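Local structure of staphylococcal enterotoxin-like toxin (Staphylococcus aureus, 4DXF) at residues W41-F46 and N85-E90; F54-A59 and V78-E83; G110-K115 and N198-I203; I164-K169 and D189-T194. The protein probably binds sialylated host glycans as a secreted staphylococcal superantigen-like protein, built from an OB-fold domain and a beta-grasp domain. One frame throughout, in Å; residues are numbered along the deposited sequence.

Interaction 1 of 4, residues W41-F46 and N85-E90; sequences WTTIRF and NNYNLE
Two loops at the surface of the OB-fold domain meet here, and the Tyr87 ring of 85-90 lies among side chains of 41-46. Phe46 CZ points at one face of that ring, 3.9 Å above its plane and over its centre. The planes stand at 84° with centroids 5.4 Å apart, a T-shaped stack in which Phe46 supplies the edge. Thr42 CG2 meets the rim of Tyr87 in plane, 3.7 Å from its CE1. Ile44 CG1 lies between its backbone N and carbonyl carbon (chi1 61°) and CD1 extends from there, each packing 3.5 Å from Tyr87 OH. Leu89 CD1 makes a CH-pi contact over a face of the Phe46 ring, 4.0 Å from its centroid, and Leu89 CD2 touches Trp41 CH2. Asn85 OD1 accepts from Tyr87 N, an Asx turn, and also from Leu89 N, while Asn85 ND2 returns a bond to Leu89 O (2.8 Å). Phe46 also packs on Lys57 and Ala59 of strand 56-59 and on Tyr92 of strand 92-99.

Interaction 2 of 4, residues F54-A59 and V78-E83; sequences FIYKIA and VFVVLE
Ile58 with Val78 and Val80 makes up the aliphatic group of this contact. Ile58 CD1 meets the two valines from the same side, 3.9 Å from Val78 CG1 and 4.0 Å from Val80 CG2. Ile58 and Val78 lie alongside one another, running opposite ways. In Ile58, CG1 stands opposite the carbonyl carbon (chi1 -47°), and the turn at chi2 (-60°) swings CD1 to the valine methyls. Ile58 CG1 also lies 4.0 Å from Val78 CG1, and this one methyl packs against CG1, CG2 and CD1 of Ile58.

The second group is aromatic, Tyr56 with Leu82. Leu82 CD2 approaches the Tyr56 ring at its edge, near the ring plane, 3.9 Å from Tyr56 CD2, the leucine reaching it roughly perpendicular to the Tyr56 side chain. Val80 CG1 comes less close, 4.4 Å from the same Tyr56 CD2. The polar end of Tyr56 is engaged apart from this packing, its OH being hydrogen-bonded to Asp52.

No hydrogen bond joins the segments. The short strand axes are 9.7 Å apart at closest approach and run at 100° to each other, as for side chains meeting across the interior of the curved OB-fold barrel. Strand 92-99 lies between the two strands in the sheet order, sending Ser93 and Ile97 against Ile58 and Ser93 against Val80, while Val49 of strand 46-49 touches Val78.

Interaction 3 of 4, residues G110-K115 and N198-I203; sequences GVRITK and NIEVNI
Strands 110-115 and 198-203 run parallel, 4.7 Å apart at closest approach and 11° from exact alignment, as neighbours in the mixed sheet of the beta-grasp domain. The hydrogen-bond ladder steps from Ile199 N to Gly110 O, Arg112 N to Ile199 O, Val201 N to Arg112 O, Thr114 N to Val201 O and Ile203 N to Thr114 O; the Val201 N to Arg112 O bond measures 2.8 Å. Between the rungs CA-H groups also approach carbonyls, for example Val111 CA at 3.3 Å from Ile199 O.

One face is largely apolar. Val111 CG2 lies 4.0 Å from Ile199 CB, and Ile113 lies alongside Val201, pointing the same way, with Ile113 CG1 4.0 Å from Val201 CB. Lys115 also starts here, but its chain leads NZ away to Asn153 O. Leu145 and Leu149 of helix 138-153 pack on this face, the helix lying across the sheet as in the beta-grasp fold. The opposite face bears Arg112, Thr114, Glu200 and Asn202; Glu200 forms a salt bridge with Lys167 of the next strand. Thr114 OG1 stands opposite its carbonyl carbon (chi1 -56°); a water lies 2.8 Å from this OG1 and donates to Val201 O at 2.9 Å.

Interaction 4 of 4, residues I164-K169 and D189-T194; sequences IVIKMK and DVIDGT
Met168 and Ile191 form the close-packed part of this contact, both buried. Met168 CE lies 4.0 Å from Ile191 CD1 and 3.5 Å from Asp192 O, so the methyl touches both a side chain and the backbone of 189-194. Bends at chi2 (-51°) and chi3 (-76°) fold the thioether so that CE meets the facing segment, and Met168 SD also comes within 4.1 Å of Ile191 CD1. Ile191 CD1 has a second, looser neighbour in Ile166 CG2, at 4.2 Å. Strands 164-168 and 190-192 belong to different sheets of the beta-grasp domain: their axes stay 9.9 Å apart at closest approach, inclined by 43°, and no hydrogen bond links them. Leu138 and Leu141 of helix 138-153 pack on Ile191, and Tyr174 touches both Met168 and Ile191. Toward solvent the packing thins. The exposed Lys169 lays its aliphatic chain near the start of the 3-10 turn, with CE 3.8 Å from Thr194 O, while its NZ forms a salt bridge with Asp197. On this outer side the turn carries its own local bond, Thr194 OG1 donating to Asp192 OD1 (2.6 Å) on the syn side of the carboxylate, slightly out of its plane.

Overall arrangement
The four contacts divide between the two domains. Interactions 1 and 2 belong to the OB-fold domain, with centres 12 Å apart; they touch where Ile44 and Phe46 pack on Ala59, and interaction 2 is nested within the loop closed by interaction 1. Interactions 3 and 4 follow in the beta-grasp domain, 14 Å apart, with 4 nested inside 3. Interaction 3 and the 164-168 side of interaction 4 lie in one sheet, where strands 196-203 and 162-168 are neighbours; strand 190-192 belongs to a separate two-strand sheet. Helix 138-153 backs both. Across the domains the centres lie 23 to 36 Å apart without touching, consistent with the two-domain superantigen fold.

Interaction 1 of 4, residues W41-F46 and N85-E90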
loop_
_atom_site.group_PDB
_atom_site.type_symbol
_atom_site.label_atom_id
_atom_site.label_comp_id
_atom_site.label_asym_id
_atom_site.label_seq_id
_atom_site.Cartn_x
_atom_site.Cartn_y
_atom_site.Cartn_z
ATOM N N TRP A 41 -13.054 -7.428 20.414
ATOM C CA TRP A 41 -12.680 -7.016 21.765
ATOM C C TRP A 41 -12.358 -5.518 21.883
ATOM O O TRP A 41 -11.964 -5.058 22.957
ATOM C CB TRP A 41 -11.510 -7.851 22.315
ATOM C CG TRP A 41 -10.303 -7.822 21.419
ATOM C CD1 TRP A 41 -10.042 -8.666 20.369
ATOM C CD2 TRP A 41 -9.185 -6.907 21.487
ATOM N NE1 TRP A 41 -8.831 -8.332 19.777
ATOM C CE2 TRP A 41 -8.287 -7.260 20.440
ATOM C CE3 TRP A 41 -8.848 -5.834 22.336
ATOM C CZ2 TRP A 41 -7.085 -6.565 20.213
ATOM C CZ3 TRP A 41 -7.663 -5.134 22.100
ATOM C CH2 TRP A 41 -6.793 -5.508 21.052
ATOM N N THR A 42 -12.491 -4.777 20.782
ATOM C CA THR A 42 -12.340 -3.316 20.833
ATOM C C THR A 42 -13.146 -2.637 19.772
ATOM O O THR A 42 -14.123 -3.169 19.255
ATOM C CB THR A 42 -10.857 -2.810 20.812
ATOM O OG1 THR A 42 -10.201 -3.212 22.007
ATOM C CG2 THR A 42 -10.780 -1.298 20.790
ATOM N N THR A 43 -12.737 -1.422 19.461
ATOM C CA THR A 43 -13.488 -0.610 18.547
ATOM C C THR A 43 -13.300 -1.112 17.129
ATOM O O THR A 43 -13.952 -0.637 16.204
ATOM C CB THR A 43 -13.119 0.883 18.721
ATOM O OG1 THR A 43 -11.691 1.009 18.799
ATOM C CG2 THR A 43 -13.756 1.409 20.047
ATOM N N ILE A 44 -12.397 -2.085 16.950
ATOM C CA ILE A 44 -12.310 -2.779 15.641
ATOM C C ILE A 44 -11.849 -4.195 15.800
ATOM O O ILE A 44 -11.347 -4.596 16.839
ATOM C CB ILE A 44 -11.409 -2.079 14.569
ATOM C CG1 ILE A 44 -9.969 -1.980 15.054
ATOM C CG2 ILE A 44 -12.077 -0.726 14.082
ATOM C CD1 ILE A 44 -9.036 -1.535 13.954
ATOM N N ARG A 45 -11.975 -4.905 14.701
ATOM C CA ARG A 45 -11.640 -6.303 14.617
ATOM C C ARG A 45 -10.318 -6.476 13.857
ATOM O O ARG A 45 -9.885 -5.564 13.107
ATOM C CB ARG A 45 -12.775 -6.985 13.868
ATOM C CG ARG A 45 -14.068 -6.999 14.766
ATOM C CD ARG A 45 -15.221 -7.385 13.954
ATOM N NE ARG A 45 -15.151 -8.746 13.398
ATOM C CZ ARG A 45 -15.138 -9.042 12.087
ATOM N NH1 ARG A 45 -15.126 -8.087 11.136
ATOM N NH2 ARG A 45 -15.103 -10.320 11.708
ATOM N N PHE A 46 -9.712 -7.642 14.080
ATOM C CA PHE A 46 -8.373 -7.975 13.583
ATOM C C PHE A 46 -8.424 -9.334 12.919
ATOM O O PHE A 46 -9.196 -10.201 13.307
ATOM C CB PHE A 46 -7.323 -7.985 14.659
ATOM C CG PHE A 46 -7.137 -6.622 15.337
ATOM C CD1 PHE A 46 -6.385 -5.631 14.729
ATOM C CD2 PHE A 46 -7.751 -6.356 16.555
ATOM C CE1 PHE A 46 -6.221 -4.346 15.312
ATOM C CE2 PHE A 46 -7.609 -5.076 17.158
ATOM C CZ PHE A 46 -6.833 -4.093 16.534
ATOM N N ASN A 85 0.607 1.881 17.556
ATOM C CA ASN A 85 -0.843 1.858 17.595
ATOM C C ASN A 85 -1.353 2.155 19.013
ATOM O O ASN A 85 -0.556 2.160 19.964
ATOM C CB ASN A 85 -1.353 0.489 17.103
ATOM C CG ASN A 85 -0.966 -0.645 18.020
ATOM O OD1 ASN A 85 -1.767 -1.036 18.863
ATOM N ND2 ASN A 85 0.238 -1.190 17.863
ATOM N N ASN A 86 -2.657 2.404 19.124
ATOM C CA ASN A 86 -3.313 2.732 20.401
ATOM C C ASN A 86 -4.017 1.529 21.011
ATOM O O ASN A 86 -4.889 1.682 21.894
ATOM C CB ASN A 86 -4.364 3.812 20.177
ATOM C CG ASN A 86 -3.772 5.117 19.686
ATOM O OD1 ASN A 86 -4.226 5.690 18.693
ATOM N ND2 ASN A 86 -2.739 5.577 20.357
ATOM N N TYR A 87 -3.683 0.332 20.513
ATOM C CA TYR A 87 -4.361 -0.868 20.979
ATOM C C TYR A 87 -3.438 -1.694 21.834
ATOM O O TYR A 87 -3.780 -2.824 22.203
ATOM C CB TYR A 87 -4.894 -1.716 19.802
ATOM C CG TYR A 87 -5.862 -1.016 18.900
ATOM C CD1 TYR A 87 -7.209 -0.919 19.231
ATOM C CD2 TYR A 87 -5.439 -0.434 17.690
ATOM C CE1 TYR A 87 -8.125 -0.261 18.402
ATOM C CE2 TYR A 87 -6.364 0.209 16.846
ATOM C CZ TYR A 87 -7.700 0.303 17.231
ATOM O OH TYR A 87 -8.617 0.946 16.395
ATOM N N ASN A 88 -2.273 -1.132 22.140
ATOM C CA ASN A 88 -1.194 -1.835 22.824
ATOM C C ASN A 88 -0.823 -3.190 22.154
ATOM O O ASN A 88 -0.594 -4.192 22.821
ATOM C CB ASN A 88 -1.462 -1.961 24.346
ATOM C CG ASN A 88 -0.177 -2.212 25.164
ATOM O OD1 ASN A 88 0.861 -1.568 24.950
ATOM N ND2 ASN A 88 -0.251 -3.157 26.112
ATOM N N LEU A 89 -0.717 -3.200 20.825
ATOM C CA LEU A 89 -0.367 -4.453 20.110
ATOM C C LEU A 89 1.048 -4.422 19.586
ATOM O O LEU A 89 1.478 -3.409 19.049
ATOM C CB LEU A 89 -1.334 -4.655 18.973
ATOM C CG LEU A 89 -2.767 -4.902 19.395
ATOM C CD1 LEU A 89 -3.633 -4.953 18.149
ATOM C CD2 LEU A 89 -2.884 -6.227 20.254
ATOM N N GLU A 90 1.792 -5.508 19.762
ATOM C CA GLU A 90 3.198 -5.510 19.419
ATOM C C GLU A 90 3.440 -5.473 17.871
ATOM O O GLU A 90 4.398 -4.847 17.360
ATOM C CB GLU A 90 3.809 -6.756 20.041
ATOM C CG GLU A 90 5.313 -6.952 19.899
ATOM C CD GLU A 90 5.795 -8.315 20.455
ATOM O OE1 GLU A 90 4.942 -9.115 20.981
ATOM O OE2 GLU A 90 7.027 -8.583 20.345
#

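Interaction 2 of 4, residues F54-A59 and V78-E83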
loop_
_atom_site.group_PDB
_atom_site.type_symbol
_atom_site.label_atom_id
_atom_site.label_comp_id
_atom_site.label_asym_id
_atom_site.label_seq_id
_atom_site.Cartn_x
_atom_site.Cartn_y
_atom_site.Cartn_z
ATOM N N PHE A 54 5.627 -14.879 15.670
ATOM C CA PHE A 54 4.714 -13.800 16.050
ATOM C C PHE A 54 3.271 -13.941 15.568
ATOM O O PHE A 54 2.929 -14.450 14.451
ATOM C CB PHE A 54 5.271 -12.443 15.542
ATOM C CG PHE A 54 6.635 -12.108 16.100
ATOM C CD1 PHE A 54 6.760 -11.501 17.365
ATOM C CD2 PHE A 54 7.790 -12.424 15.386
ATOM C CE1 PHE A 54 8.045 -11.197 17.908
ATOM C CE2 PHE A 54 9.074 -12.108 15.881
ATOM C CZ PHE A 54 9.209 -11.487 17.159
ATOM N N ILE A 55 2.364 -13.394 16.366
ATOM C CA ILE A 55 1.032 -13.266 15.864
ATOM C C ILE A 55 0.812 -11.842 15.331
ATOM O O ILE A 55 0.815 -10.873 16.141
ATOM C CB ILE A 55 0.008 -13.584 17.004
ATOM C CG1 ILE A 55 0.294 -14.949 17.676
ATOM C CG2 ILE A 55 -1.354 -13.510 16.525
ATOM C CD1 ILE A 55 -0.755 -15.259 18.812
ATOM N N TYR A 56 0.652 -11.696 14.026
ATOM C CA TYR A 56 0.388 -10.378 13.440
ATOM C C TYR A 56 -1.046 -10.026 13.465
ATOM O O TYR A 56 -1.930 -10.764 13.033
ATOM C CB TYR A 56 0.994 -10.157 12.036
ATOM C CG TYR A 56 2.446 -10.385 11.954
ATOM C CD1 TYR A 56 2.986 -11.661 12.060
ATOM C CD2 TYR A 56 3.355 -9.295 11.753
ATOM C CE1 TYR A 56 4.384 -11.868 12.008
ATOM C CE2 TYR A 56 4.738 -9.511 11.685
ATOM C CZ TYR A 56 5.239 -10.775 11.775
ATOM O OH TYR A 56 6.576 -10.976 11.715
ATOM N N LYS A 57 -1.336 -8.844 14.057
ATOM C CA LYS A 57 -2.715 -8.401 14.145
ATOM C C LYS A 57 -3.010 -7.439 13.032
ATOM O O LYS A 57 -2.480 -6.298 13.034
ATOM C CB LYS A 57 -2.937 -7.653 15.473
ATOM C CG LYS A 57 -2.612 -8.494 16.717
ATOM C CD LYS A 57 -3.857 -8.936 17.387
ATOM C CE LYS A 57 -3.381 -9.784 18.557
ATOM N NZ LYS A 57 -4.077 -11.047 18.461
ATOM N N ILE A 58 -3.851 -7.828 12.112
ATOM C CA ILE A 58 -4.134 -7.016 10.934
ATOM C C ILE A 58 -5.490 -6.318 11.076
ATOM O O ILE A 58 -6.597 -6.931 10.972
ATOM C CB ILE A 58 -4.066 -7.819 9.555
ATOM C CG1 ILE A 58 -2.792 -8.708 9.423
ATOM C CG2 ILE A 58 -4.364 -6.927 8.241
ATOM C CD1 ILE A 58 -1.423 -7.881 9.491
ATOM N N ALA A 59 -5.448 -4.984 11.307
ATOM C CA ALA A 59 -6.723 -4.277 11.362
ATOM C C ALA A 59 -7.690 -4.391 10.204
ATOM O O ALA A 59 -7.360 -4.182 9.015
ATOM C CB ALA A 59 -6.480 -2.744 11.755
ATOM N N VAL A 78 -0.994 -11.006 2.779
ATOM C CA VAL A 78 -1.016 -9.685 3.487
ATOM C C VAL A 78 0.239 -8.937 3.173
ATOM O O VAL A 78 1.378 -9.482 3.235
ATOM C CB VAL A 78 -1.166 -9.890 4.997
ATOM C CG1 VAL A 78 -1.441 -8.510 5.689
ATOM C CG2 VAL A 78 -2.364 -10.803 5.346
ATOM N N PHE A 79 0.034 -7.634 2.815
ATOM C CA PHE A 79 1.149 -6.733 2.688
ATOM C C PHE A 79 1.120 -5.970 4.051
ATOM O O PHE A 79 0.081 -5.294 4.316
ATOM C CB PHE A 79 0.892 -5.804 1.479
ATOM C CG PHE A 79 1.989 -4.778 1.336
ATOM C CD1 PHE A 79 3.227 -5.155 0.848
ATOM C CD2 PHE A 79 1.787 -3.480 1.755
ATOM C CE1 PHE A 79 4.339 -4.212 0.784
ATOM C CE2 PHE A 79 2.854 -2.527 1.732
ATOM C CZ PHE A 79 4.119 -2.865 1.215
ATOM N N VAL A 80 2.221 -6.047 4.780
ATOM C CA VAL A 80 2.371 -5.584 6.172
ATOM C C VAL A 80 3.345 -4.424 6.222
ATOM O O VAL A 80 4.468 -4.527 5.775
ATOM C CB VAL A 80 2.841 -6.724 7.142
ATOM C CG1 VAL A 80 3.152 -6.228 8.595
ATOM C CG2 VAL A 80 1.833 -7.814 7.159
ATOM N N VAL A 81 2.909 -3.379 6.944
ATOM C CA VAL A 81 3.835 -2.317 7.337
ATOM C C VAL A 81 3.596 -2.176 8.862
ATOM O O VAL A 81 2.490 -1.729 9.232
ATOM C CB VAL A 81 3.441 -0.974 6.608
ATOM C CG1 VAL A 81 4.417 0.172 7.100
ATOM C CG2 VAL A 81 3.591 -1.093 5.108
ATOM N N LEU A 82 4.532 -2.629 9.699
ATOM C CA LEU A 82 4.309 -2.663 11.169
ATOM C C LEU A 82 4.286 -1.176 11.613
ATOM O O LEU A 82 5.069 -0.370 11.100
ATOM C CB LEU A 82 5.372 -3.375 11.912
ATOM C CG LEU A 82 5.506 -4.875 11.587
ATOM C CD1 LEU A 82 6.720 -5.403 12.271
ATOM C CD2 LEU A 82 4.173 -5.464 12.093
ATOM N N GLU A 83 3.339 -0.862 12.479
ATOM C CA GLU A 83 3.149 0.544 12.901
ATOM C C GLU A 83 2.900 0.584 14.387
ATOM O O GLU A 83 2.444 -0.404 14.981
ATOM C CB GLU A 83 1.903 1.105 12.247
ATOM C CG GLU A 83 2.011 1.458 10.827
ATOM C CD GLU A 83 0.749 2.165 10.287
ATOM O OE1 GLU A 83 0.192 3.084 10.945
ATOM O OE2 GLU A 83 0.338 1.898 9.155
#

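Interaction 3 of 4, residues G110-K115 and N198-I203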
loop_
_atom_site.group_PDB
_atom_site.type_symbol
_atom_site.label_atom_id
_atom_site.label_comp_id
_atom_site.label_asym_id
_atom_site.label_seq_id
_atom_site.Cartn_x
_atom_site.Cartn_y
_atom_site.Cartn_z
ATOM N N GLY A 110 4.134 0.390 -16.996
ATOM C CA GLY A 110 5.077 1.546 -17.123
ATOM C C GLY A 110 4.684 2.657 -16.158
ATOM O O GLY A 110 3.506 2.865 -15.912
ATOM N N VAL A 111 5.684 3.342 -15.606
ATOM C CA VAL A 111 5.468 4.448 -14.640
ATOM C C VAL A 111 6.031 5.683 -15.329
ATOM O O VAL A 111 7.124 5.620 -15.904
ATOM C CB VAL A 111 6.162 4.198 -13.383
ATOM C CG1 VAL A 111 5.972 5.379 -12.436
ATOM C CG2 VAL A 111 5.631 2.898 -12.732
ATOM N N ARG A 112 5.270 6.775 -15.329
ATOM C CA ARG A 112 5.755 8.020 -15.969
ATOM C C ARG A 112 5.674 9.058 -14.864
ATOM O O ARG A 112 4.574 9.244 -14.296
ATOM C CB ARG A 112 4.784 8.424 -17.097
ATOM C CG ARG A 112 4.625 7.362 -18.254
ATOM C CD ARG A 112 3.327 7.572 -19.067
ATOM N NE ARG A 112 3.322 6.755 -20.289
ATOM C CZ ARG A 112 4.301 6.775 -21.209
ATOM N NH1 ARG A 112 5.374 7.553 -21.036
ATOM N NH2 ARG A 112 4.229 6.006 -22.295
ATOM N N ILE A 113 6.792 9.771 -14.632
ATOM C CA ILE A 113 6.947 10.666 -13.478
ATOM C C ILE A 113 7.216 12.065 -13.969
ATOM O O ILE A 113 8.147 12.238 -14.753
ATOM C CB ILE A 113 8.074 10.229 -12.596
ATOM C CG1 ILE A 113 7.711 8.805 -12.102
ATOM C CG2 ILE A 113 8.228 11.219 -11.361
ATOM C CD1 ILE A 113 8.910 7.933 -11.698
ATOM N N THR A 114 6.379 13.012 -13.550
ATOM C CA THR A 114 6.670 14.382 -13.932
ATOM C C THR A 114 6.882 15.093 -12.609
ATOM O O THR A 114 6.025 14.975 -11.708
ATOM C CB THR A 114 5.524 15.072 -14.727
ATOM O OG1 THR A 114 5.133 14.362 -15.921
ATOM C CG2 THR A 114 5.914 16.523 -15.141
ATOM N N LYS A 115 7.993 15.850 -12.488
ATOM C CA LYS A 115 8.273 16.518 -11.261
ATOM C C LYS A 115 8.595 18.001 -11.481
ATOM O O LYS A 115 9.326 18.277 -12.393
ATOM C CB LYS A 115 9.468 15.854 -10.643
ATOM C CG LYS A 115 10.009 16.591 -9.356
ATOM C CD LYS A 115 10.985 15.786 -8.529
ATOM C CE LYS A 115 12.315 15.553 -9.201
ATOM N NZ LYS A 115 13.306 15.129 -8.178
ATOM N N ASN A 198 -0.989 1.314 -16.752
ATOM C CA ASN A 198 0.162 2.232 -16.544
ATOM C C ASN A 198 -0.122 3.125 -15.325
ATOM O O ASN A 198 -1.270 3.239 -14.815
ATOM C CB ASN A 198 0.538 3.062 -17.800
ATOM C CG ASN A 198 -0.536 4.052 -18.196
ATOM O OD1 ASN A 198 -0.531 5.226 -17.791
ATOM N ND2 ASN A 198 -1.496 3.574 -18.952
ATOM N N ILE A 199 0.945 3.782 -14.882
ATOM C CA ILE A 199 0.896 4.514 -13.642
ATOM C C ILE A 199 1.454 5.900 -14.013
ATOM O O ILE A 199 2.493 5.952 -14.681
ATOM C CB ILE A 199 1.754 3.824 -12.597
ATOM C CG1 ILE A 199 1.173 2.450 -12.283
ATOM C CG2 ILE A 199 1.820 4.678 -11.307
ATOM C CD1 ILE A 199 1.988 1.673 -11.367
ATOM N N GLU A 200 0.748 6.943 -13.602
ATOM C CA GLU A 200 1.138 8.359 -13.861
ATOM C C GLU A 200 1.410 9.086 -12.539
ATOM O O GLU A 200 0.606 9.042 -11.601
ATOM C CB GLU A 200 0.085 9.061 -14.732
ATOM C CG GLU A 200 0.115 8.709 -16.281
ATOM C CD GLU A 200 -1.232 8.998 -17.022
ATOM O OE1 GLU A 200 -2.203 9.540 -16.404
ATOM O OE2 GLU A 200 -1.320 8.671 -18.237
ATOM N N VAL A 201 2.578 9.727 -12.407
ATOM C CA VAL A 201 2.927 10.299 -11.095
ATOM C C VAL A 201 3.216 11.780 -11.407
ATOM O O VAL A 201 3.920 12.042 -12.384
ATOM C CB VAL A 201 4.190 9.655 -10.506
ATOM C CG1 VAL A 201 4.629 10.338 -9.215
ATOM C CG2 VAL A 201 3.908 8.162 -10.142
ATOM N N ASN A 202 2.646 12.687 -10.614
ATOM C CA ASN A 202 2.931 14.098 -10.836
ATOM C C ASN A 202 3.328 14.705 -9.506
ATOM O O ASN A 202 2.635 14.548 -8.500
ATOM C CB ASN A 202 1.755 14.787 -11.531
ATOM C CG ASN A 202 2.118 16.180 -11.980
ATOM O OD1 ASN A 202 3.046 16.367 -12.763
ATOM N ND2 ASN A 202 1.471 17.151 -11.412
ATOM N N ILE A 203 4.495 15.358 -9.433
ATOM C CA ILE A 203 4.979 15.741 -8.089
ATOM C C ILE A 203 5.261 17.219 -8.182
ATOM O O ILE A 203 5.849 17.632 -9.179
ATOM C CB ILE A 203 6.278 14.994 -7.765
ATOM C CG1 ILE A 203 6.024 13.494 -7.502
ATOM C CG2 ILE A 203 7.026 15.533 -6.528
ATOM C CD1 ILE A 203 7.385 12.821 -7.504
HETATM O O HOH W 1 3.663 12.061 -15.305
#

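Interaction 4 of 4, residues I164-K169 and D189-T194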
loop_
_atom_site.group_PDB
_atom_site.type_symbol
_atom_site.label_atom_id
_atom_site.label_comp_id
_atom_site.label_asym_id
_atom_site.label_seq_id
_atom_site.Cartn_x
_atom_site.Cartn_y
_atom_site.Cartn_z
ATOM N N ILE A 164 -0.283 10.096 -7.330
ATOM C CA ILE A 164 -0.071 8.933 -8.152
ATOM C C ILE A 164 -1.452 8.442 -8.708
ATOM O O ILE A 164 -2.466 8.431 -7.955
ATOM C CB ILE A 164 0.474 7.836 -7.278
ATOM C CG1 ILE A 164 1.903 8.111 -6.769
ATOM C CG2 ILE A 164 0.371 6.483 -8.057
ATOM C CD1 ILE A 164 2.054 7.404 -5.435
ATOM N N VAL A 165 -1.506 8.104 -9.987
ATOM C CA VAL A 165 -2.726 7.609 -10.589
ATOM C C VAL A 165 -2.446 6.261 -11.259
ATOM O O VAL A 165 -1.565 6.131 -12.158
ATOM C CB VAL A 165 -3.376 8.621 -11.633
ATOM C CG1 VAL A 165 -4.749 8.085 -12.269
ATOM C CG2 VAL A 165 -3.492 10.069 -11.050
ATOM N N ILE A 166 -3.243 5.283 -10.823
ATOM C CA ILE A 166 -3.118 3.921 -11.354
ATOM C C ILE A 166 -4.184 3.786 -12.411
ATOM O O ILE A 166 -5.377 3.903 -12.112
ATOM C CB ILE A 166 -3.377 2.859 -10.245
ATOM C CG1 ILE A 166 -2.604 3.074 -8.939
ATOM C CG2 ILE A 166 -3.166 1.377 -10.769
ATOM C CD1 ILE A 166 -1.042 3.033 -9.032
ATOM N N LYS A 167 -3.780 3.571 -13.655
ATOM C CA LYS A 167 -4.743 3.537 -14.745
ATOM C C LYS A 167 -5.018 2.098 -15.090
ATOM O O LYS A 167 -4.095 1.378 -15.392
ATOM C CB LYS A 167 -4.238 4.288 -15.997
ATOM C CG LYS A 167 -4.113 5.813 -15.646
ATOM C CD LYS A 167 -3.565 6.637 -16.801
ATOM C CE LYS A 167 -4.643 7.516 -17.416
ATOM N NZ LYS A 167 -4.277 7.788 -18.841
ATOM N N MET A 168 -6.295 1.726 -15.049
ATOM C CA MET A 168 -6.733 0.355 -15.312
ATOM C C MET A 168 -7.016 0.077 -16.799
ATOM O O MET A 168 -7.509 0.959 -17.518
ATOM C CB MET A 168 -7.965 0.118 -14.460
ATOM C CG MET A 168 -7.694 0.372 -12.940
ATOM S SD MET A 168 -6.244 -0.494 -12.273
ATOM C CE MET A 168 -6.864 -2.225 -12.114
ATOM N N LYS A 169 -6.706 -1.142 -17.255
ATOM C CA LYS A 169 -6.935 -1.578 -18.659
ATOM C C LYS A 169 -8.415 -1.465 -19.013
ATOM O O LYS A 169 -8.790 -1.101 -20.154
ATOM C CB LYS A 169 -6.478 -3.032 -18.890
ATOM C CG LYS A 169 -5.021 -3.177 -19.262
ATOM C CD LYS A 169 -4.631 -4.622 -19.203
ATOM C CE LYS A 169 -3.150 -4.754 -19.217
ATOM N NZ LYS A 169 -2.584 -3.858 -20.272
ATOM N N ASP A 189 -8.721 -1.586 0.325
ATOM C CA ASP A 189 -9.276 -1.737 -1.019
ATOM C C ASP A 189 -8.377 -2.589 -1.891
ATOM O O ASP A 189 -7.138 -2.498 -1.735
ATOM C CB ASP A 189 -9.526 -0.390 -1.705
ATOM C CG ASP A 189 -10.856 0.293 -1.227
ATOM O OD1 ASP A 189 -11.853 -0.427 -1.001
ATOM O OD2 ASP A 189 -10.896 1.539 -1.110
ATOM N N VAL A 190 -8.981 -3.427 -2.730
ATOM C CA VAL A 190 -8.198 -4.322 -3.539
ATOM C C VAL A 190 -8.580 -4.183 -4.985
ATOM O O VAL A 190 -9.767 -3.912 -5.324
ATOM C CB VAL A 190 -8.321 -5.821 -3.067
ATOM C CG1 VAL A 190 -8.009 -5.980 -1.566
ATOM C CG2 VAL A 190 -9.696 -6.331 -3.424
ATOM N N ILE A 191 -7.602 -4.416 -5.871
ATOM C CA ILE A 191 -7.810 -4.357 -7.312
ATOM C C ILE A 191 -7.158 -5.530 -8.023
ATOM O O ILE A 191 -6.396 -6.306 -7.431
ATOM C CB ILE A 191 -7.257 -3.035 -7.970
ATOM C CG1 ILE A 191 -5.742 -2.914 -7.787
ATOM C CG2 ILE A 191 -7.907 -1.845 -7.265
ATOM C CD1 ILE A 191 -5.104 -1.664 -8.564
ATOM N N ASP A 192 -7.432 -5.601 -9.297
ATOM C CA ASP A 192 -7.001 -6.716 -10.135
ATOM C C ASP A 192 -5.646 -6.318 -10.695
ATOM O O ASP A 192 -5.570 -5.468 -11.597
ATOM C CB ASP A 192 -8.047 -6.967 -11.257
ATOM C CG ASP A 192 -7.636 -8.130 -12.189
ATOM O OD1 ASP A 192 -6.435 -8.495 -12.201
ATOM O OD2 ASP A 192 -8.503 -8.640 -12.949
ATOM N N GLY A 193 -4.595 -6.887 -10.137
ATOM C CA GLY A 193 -3.212 -6.579 -10.581
ATOM C C GLY A 193 -2.991 -6.759 -12.055
ATOM O O GLY A 193 -2.339 -5.933 -12.688
ATOM N N THR A 194 -3.552 -7.836 -12.629
ATOM C CA THR A 194 -3.418 -8.112 -14.048
ATOM C C THR A 194 -4.008 -7.035 -14.988
ATOM O O THR A 194 -3.649 -6.970 -16.163
ATOM C CB THR A 194 -4.029 -9.548 -14.390
ATOM O OG1 THR A 194 -5.463 -9.484 -14.443
ATOM C CG2 THR A 194 -3.664 -10.543 -13.292
#